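Local structure of UDP-N-Acetylglucosamine 2-Epimerase (Thermus thermophilus, 1V4V) at residues P295-R300 with K315-D320; V203-R208 with F233-H238. The protein probably interconverts UDP-N-acetylglucosamine and UDP-N-acetylmannosamine by epimerisation at C2 of the sugar, and works as a homodimer of two-domain subunits. All coordinates share one frame; numbering follows the deposited sequence. Where two conformers were deposited one is given.

Interaction 1 (P295-R300 with K315-D320); sequences PVVVLR and KLAGTD
Lys315 is bonded through its backbone to Val296 and Val298, and it has the most surface buried here. Its N donates to Val296 O at 2.9 Å. Its O receives Val298 N at 2.8 Å in a nearly straight bond (171° at the hydrogen). These bonds frame Val297, which pairs with Lys315 in a parallel bridge, and Val297 CA makes a CA-H...O contact with Lys315 O. The lysine chain runs off toward Val327 and Glu337 of the two following helices.

Val298 pairs next with Leu316. Their side chains lie side by side on one face of the sheet, with Leu316 CD2 3.9 Å from Val298 CB. Val298 O accepts from Ala317 N at 2.8 Å. The Ala317 methyl points back at the first strand. It faces Val297 and meets Leu299 CD1 at 3.8 Å.

Arg300 comes second in buried surface. It follows Leu299, the centre of an inverse gamma turn. Arg300 O faces the second segment and takes a weak bond from Gly318 N at 3.0 Å. The arginine side chain heads away and forms a salt bridge with Glu209. Thr319 CG2 lies 3.5 Å from Leu299 O.

This is the parallel edge pairing of a beta-alpha-beta unit, with helix 306-311 between strands 296-298 and 314-316. Its chemistry is a backbone ladder backed by aliphatic side chains. The backbone fixes the register. The charge of Arg300 is met outside the pairing, by Glu209, and the Lys315 chain turns away from the paired strand.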
loop_
_atom_site.group_PDB
_atom_site.type_symbol
_atom_site.label_atom_id
_atom_site.label_comp_id
_atom_site.label_asym_id
_atom_site.label_seq_id
_atom_site.Cartn_x
_atom_site.Cartn_y
_atom_site.Cartn_z
ATOM N N PRO A 295 -14.443 -37.378 4.207
ATOM C CA PRO A 295 -15.769 -37.081 3.652
ATOM C C PRO A 295 -16.560 -36.245 4.643
ATOM O O PRO A 295 -16.476 -36.472 5.852
ATOM C CB PRO A 295 -16.394 -38.468 3.472
ATOM C CG PRO A 295 -15.202 -39.366 3.270
ATOM C CD PRO A 295 -14.226 -38.832 4.299
ATOM N N VAL A 296 -17.330 -35.286 4.140
ATOM C CA VAL A 296 -18.121 -34.439 5.026
ATOM C C VAL A 296 -19.591 -34.357 4.631
ATOM O O VAL A 296 -19.919 -34.134 3.461
ATOM C CB VAL A 296 -17.587 -32.986 5.042
ATOM C CG1 VAL A 296 -18.429 -32.128 5.995
ATOM C CG2 VAL A 296 -16.124 -32.970 5.431
ATOM N N VAL A 297 -20.470 -34.546 5.609
ATOM C CA VAL A 297 -21.898 -34.406 5.384
ATOM C C VAL A 297 -22.309 -33.147 6.146
ATOM O O VAL A 297 -22.032 -33.010 7.339
ATOM C CB VAL A 297 -22.707 -35.631 5.877
ATOM C CG1 VAL A 297 -24.196 -35.328 5.817
ATOM C CG2 VAL A 297 -22.392 -36.826 5.026
ATOM N N VAL A 298 -22.950 -32.221 5.440
ATOM C CA VAL A 298 -23.360 -30.949 6.026
ATOM C C VAL A 298 -24.837 -30.909 6.378
ATOM O O VAL A 298 -25.694 -31.138 5.531
ATOM C CB VAL A 298 -23.038 -29.779 5.063
ATOM C CG1 VAL A 298 -23.461 -28.440 5.685
ATOM C CG2 VAL A 298 -21.545 -29.772 4.746
ATOM N N LEU A 299 -25.124 -30.613 7.642
ATOM C CA LEU A 299 -26.495 -30.546 8.118
ATOM C C LEU A 299 -27.093 -29.167 7.869
ATOM O O LEU A 299 -27.392 -28.419 8.800
ATOM C CB LEU A 299 -26.550 -30.912 9.608
ATOM C CG LEU A 299 -26.816 -32.386 9.948
ATOM C CD1 LEU A 299 -26.168 -33.310 8.935
ATOM C CD2 LEU A 299 -26.315 -32.669 11.354
ATOM N N ARG A 300 -27.245 -28.848 6.588
ATOM C CA ARG A 300 -27.818 -27.585 6.143
ATOM C C ARG A 300 -28.533 -27.840 4.823
ATOM O O ARG A 300 -28.280 -28.843 4.156
ATOM C CB ARG A 300 -26.727 -26.528 5.936
ATOM C CG ARG A 300 -25.973 -26.141 7.196
ATOM C CD ARG A 300 -25.255 -24.813 7.004
ATOM N NE ARG A 300 -26.209 -23.713 6.897
ATOM C CZ ARG A 300 -25.917 -22.504 6.425
ATOM N NH1 ARG A 300 -24.690 -22.226 6.007
ATOM N NH2 ARG A 300 -26.857 -21.569 6.374
ATOM N N LYS A 315 -21.379 -33.420 1.106
ATOM C CA LYS A 315 -22.721 -33.785 0.683
ATOM C C LYS A 315 -23.689 -33.063 1.609
ATOM O O LYS A 315 -23.466 -33.001 2.818
ATOM C CB LYS A 315 -22.913 -35.302 0.795
ATOM C CG LYS A 315 -24.194 -35.825 0.165
ATOM C CD LYS A 315 -24.249 -37.348 0.210
ATOM C CE LYS A 315 -25.316 -37.891 -0.732
ATOM N NZ LYS A 315 -26.666 -37.345 -0.430
ATOM N N LEU A 316 -24.752 -32.496 1.050
ATOM C CA LEU A 316 -25.739 -31.804 1.871
ATOM C C LEU A 316 -26.760 -32.811 2.370
ATOM O O LEU A 316 -27.207 -33.681 1.619
ATOM C CB LEU A 316 -26.447 -30.716 1.067
ATOM C CG LEU A 316 -25.665 -29.435 0.764
ATOM C CD1 LEU A 316 -26.491 -28.550 -0.160
ATOM C CD2 LEU A 316 -25.357 -28.693 2.063
ATOM N N ALA A 317 -27.125 -32.701 3.643
ATOM C CA ALA A 317 -28.094 -33.618 4.216
ATOM C C ALA A 317 -29.392 -32.901 4.564
ATOM O O ALA A 317 -30.388 -33.546 4.893
ATOM C CB ALA A 317 -27.515 -34.278 5.464
ATOM N N GLY A 318 -29.378 -31.572 4.487
ATOM C CA GLY A 318 -30.557 -30.799 4.837
ATOM C C GLY A 318 -30.705 -30.756 6.353
ATOM O O GLY A 318 -29.817 -31.212 7.075
ATOM N N THR A 319 -31.813 -30.204 6.843
ATOM C CA THR A 319 -32.052 -30.134 8.281
ATOM C C THR A 319 -33.310 -30.883 8.707
ATOM O O THR A 319 -33.719 -30.817 9.869
ATOM C CB THR A 319 -32.161 -28.676 8.780
ATOM O OG1 THR A 319 -33.167 -27.984 8.032
ATOM C CG2 THR A 319 -30.831 -27.965 8.628
ATOM N N ASP A 320 -33.940 -31.586 7.771
ATOM C CA ASP A 320 -35.119 -32.374 8.107
ATOM C C ASP A 320 -34.604 -33.673 8.732
ATOM O O ASP A 320 -33.830 -34.397 8.111
ATOM C CB ASP A 320 -35.934 -32.692 6.856
ATOM C CG ASP A 320 -37.072 -33.646 7.137
ATOM O OD1 ASP A 320 -37.123 -34.723 6.502
ATOM O OD2 ASP A 320 -37.918 -33.319 7.996
#

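Interaction 2 (V203-R208 with F233-H238); sequences VTMHRR and FVYPVH
His206 and His238 stack their rings in an offset pair, with centroids 4.2 Å apart and planes at 10°. His206 CG sits between its own N and carbonyl carbon (chi1 67°), which brings the imidazole over His238. The closest ring atoms are His206 CG and His238 CE1, at 3.3 Å. His206 CB also lies over the His238 face in a CH-pi contact. His238 ND1 is hydrogen-bonded to water 1 at 3.1 Å. The same water donates to Pro236 O and accepts a weak bond from Met205 N, so it bridges both segments.

Tyr235 is the other main contact. Its CG is opposite the backbone N (chi1 -179°), which lays the ring along the first segment. Val203 CG1 sits over one face, 4.1 Å from the ring centroid, and Val237 CG2 covers the opposite face. Met205, a selenomethionine, crosses the tyrosine at about a right angle. In the conformer given, its CE lies 3.9 Å from Tyr235 CE2. Tyr235 OH gives a weak bond of 3.3 Å to Met205 O. A leucine in place of Tyr235 would probably leave Met205 O without this donor and open a gap between Val203 and Val237.

Val203 N donates to Val234 O at 2.7 Å. The contact joins the C-terminal ends of neighbouring parallel strands 200-203 and 232-236, a beta-alpha-beta unit with helix 214-227 between. Asp281 holds the backbone N of His206 and of Arg207. The chemistry changes along the contact: a backbone bond, then the tyrosine ring packed between aliphatic groups, then stacked imidazoles, one bonded to a water that joins the two backbones.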
loop_
_atom_site.group_PDB
_atom_site.type_symbol
_atom_site.label_atom_id
_atom_site.label_comp_id
_atom_site.label_asym_id
_atom_site.label_seq_id
_atom_site.Cartn_x
_atom_site.Cartn_y
_atom_site.Cartn_z
ATOM N N VAL A 203 -18.686 -35.838 14.948
ATOM C CA VAL A 203 -19.892 -35.026 14.860
ATOM C C VAL A 203 -19.674 -33.662 15.490
ATOM O O VAL A 203 -19.054 -33.549 16.554
ATOM C CB VAL A 203 -21.087 -35.702 15.570
ATOM C CG1 VAL A 203 -22.288 -34.768 15.565
ATOM C CG2 VAL A 203 -21.442 -37.015 14.883
ATOM N N THR A 204 -20.202 -32.639 14.824
ATOM C CA THR A 204 -20.101 -31.257 15.287
ATOM C C THR A 204 -21.353 -30.458 14.881
ATOM O O THR A 204 -21.722 -30.396 13.703
ATOM C CB THR A 204 -18.829 -30.574 14.712
ATOM O OG1 THR A 204 -17.806 -30.557 15.714
ATOM C CG2 THR A 204 -19.114 -29.157 14.238
HETATM N N MSE A 205 -22.041 -29.885 15.866
HETATM C CA MSE A 205 -23.236 -29.061 15.599
HETATM C C MSE A 205 -23.178 -27.828 16.484
HETATM O O MSE A 205 -23.193 -27.943 17.715
HETATM C CB MSE A 205 -24.488 -29.890 15.939
HETATM C CG MSE A 205 -24.808 -31.035 14.944
HETATM SE SE MSE A 205 -26.635 -31.636 15.077
HETATM C CE MSE A 205 -26.454 -32.573 16.712
ATOM N N HIS A 206 -23.097 -26.649 15.879
ATOM C CA HIS A 206 -23.039 -25.411 16.658
ATOM C C HIS A 206 -23.447 -24.142 15.910
ATOM O O HIS A 206 -23.269 -23.043 16.435
ATOM C CB HIS A 206 -21.639 -25.191 17.239
ATOM C CG HIS A 206 -20.594 -24.911 16.202
ATOM N ND1 HIS A 206 -19.992 -23.678 16.064
ATOM C CD2 HIS A 206 -20.049 -25.703 15.250
ATOM C CE1 HIS A 206 -19.119 -23.725 15.073
ATOM N NE2 HIS A 206 -19.133 -24.943 14.563
ATOM N N ARG A 207 -23.986 -24.282 14.704
ATOM C CA ARG A 207 -24.427 -23.118 13.950
ATOM C C ARG A 207 -25.588 -22.527 14.743
ATOM O O ARG A 207 -26.595 -23.194 14.973
ATOM C CB ARG A 207 -24.884 -23.535 12.549
ATOM C CG ARG A 207 -25.153 -22.365 11.616
ATOM C CD ARG A 207 -25.495 -22.837 10.210
ATOM N NE ARG A 207 -25.673 -21.712 9.294
ATOM C CZ ARG A 207 -24.716 -20.847 8.971
ATOM N NH1 ARG A 207 -23.501 -20.970 9.486
ATOM N NH2 ARG A 207 -24.975 -19.854 8.129
ATOM N N ARG A 208 -25.447 -21.275 15.161
ATOM C CA ARG A 208 -26.479 -20.630 15.959
ATOM C C ARG A 208 -27.894 -20.732 15.399
ATOM O O ARG A 208 -28.843 -20.894 16.161
ATOM C CB ARG A 208 -26.143 -19.157 16.196
ATOM C CG ARG A 208 -26.926 -18.579 17.358
ATOM C CD ARG A 208 -27.075 -17.072 17.279
ATOM N NE ARG A 208 -27.882 -16.570 18.387
ATOM C CZ ARG A 208 -29.102 -17.012 18.686
ATOM N NH1 ARG A 208 -29.663 -17.970 17.960
ATOM N NH2 ARG A 208 -29.761 -16.500 19.717
ATOM N N PHE A 233 -19.481 -42.675 17.421
ATOM C CA PHE A 233 -19.719 -41.283 17.045
ATOM C C PHE A 233 -19.171 -40.365 18.126
ATOM O O PHE A 233 -19.653 -40.369 19.257
ATOM C CB PHE A 233 -21.222 -41.059 16.831
ATOM C CG PHE A 233 -21.796 -41.885 15.703
ATOM C CD1 PHE A 233 -22.008 -43.253 15.861
ATOM C CD2 PHE A 233 -22.048 -41.305 14.460
ATOM C CE1 PHE A 233 -22.457 -44.040 14.801
ATOM C CE2 PHE A 233 -22.497 -42.076 13.387
ATOM C CZ PHE A 233 -22.703 -43.453 13.555
ATOM N N VAL A 234 -18.154 -39.588 17.765
ATOM C CA VAL A 234 -17.502 -38.678 18.703
ATOM C C VAL A 234 -17.948 -37.250 18.447
ATOM O O VAL A 234 -17.728 -36.696 17.367
ATOM C CB VAL A 234 -15.977 -38.792 18.591
ATOM C CG1 VAL A 234 -15.312 -37.946 19.672
ATOM C CG2 VAL A 234 -15.568 -40.256 18.732
ATOM N N TYR A 235 -18.551 -36.658 19.474
ATOM C CA TYR A 235 -19.117 -35.326 19.392
ATOM C C TYR A 235 -18.630 -34.336 20.458
ATOM O O TYR A 235 -19.080 -34.381 21.601
ATOM C CB TYR A 235 -20.643 -35.487 19.471
ATOM C CG TYR A 235 -21.504 -34.242 19.381
ATOM C CD1 TYR A 235 -20.971 -32.997 19.059
ATOM C CD2 TYR A 235 -22.885 -34.332 19.588
ATOM C CE1 TYR A 235 -21.792 -31.868 18.942
ATOM C CE2 TYR A 235 -23.709 -33.217 19.475
ATOM C CZ TYR A 235 -23.162 -31.992 19.151
ATOM O OH TYR A 235 -23.987 -30.904 19.018
ATOM N N PRO A 236 -17.688 -33.448 20.099
ATOM C CA PRO A 236 -17.189 -32.456 21.061
ATOM C C PRO A 236 -18.278 -31.383 21.085
ATOM O O PRO A 236 -18.391 -30.591 20.152
ATOM C CB PRO A 236 -15.902 -31.948 20.410
ATOM C CG PRO A 236 -15.494 -33.080 19.490
ATOM C CD PRO A 236 -16.819 -33.501 18.912
ATOM N N VAL A 237 -19.093 -31.372 22.134
ATOM C CA VAL A 237 -20.194 -30.419 22.231
ATOM C C VAL A 237 -19.799 -29.042 22.754
ATOM O O VAL A 237 -19.124 -28.930 23.777
ATOM C CB VAL A 237 -21.312 -30.977 23.137
ATOM C CG1 VAL A 237 -22.559 -30.106 23.036
ATOM C CG2 VAL A 237 -21.620 -32.408 22.756
ATOM N N HIS A 238 -20.226 -27.991 22.059
ATOM C CA HIS A 238 -19.909 -26.640 22.510
ATOM C C HIS A 238 -20.469 -26.379 23.910
ATOM O O HIS A 238 -21.468 -26.977 24.315
ATOM C CB HIS A 238 -20.436 -25.601 21.517
ATOM C CG HIS A 238 -19.527 -25.381 20.347
ATOM N ND1 HIS A 238 -19.350 -26.323 19.355
ATOM C CD2 HIS A 238 -18.707 -24.350 20.039
ATOM C CE1 HIS A 238 -18.456 -25.881 18.489
ATOM N NE2 HIS A 238 -18.049 -24.687 18.879
HETATM O O HOH W 1 -19.952 -29.057 18.075
#

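How the interactions relate
Both contacts lie in the six-stranded parallel sheet of one domain, in the GT-B type arrangement of the family. From the N terminus, strand 200-203 runs into 203-208, the chain passes through helix 214-227, and interaction 2 closes the loop at strand 232-236. Later, strand 296-298 leads through helix 306-311 to edge strand 314-316, where interaction 1 closes a shorter loop. The two loops are in series, neither nested nor crossed. Strand 275-280 lies between them in the sheet, bonded to Thr204 and to Val297. Beyond the strand ends they touch directly: Leu299 packs against Met205, and Arg207 and Arg300 share Glu209.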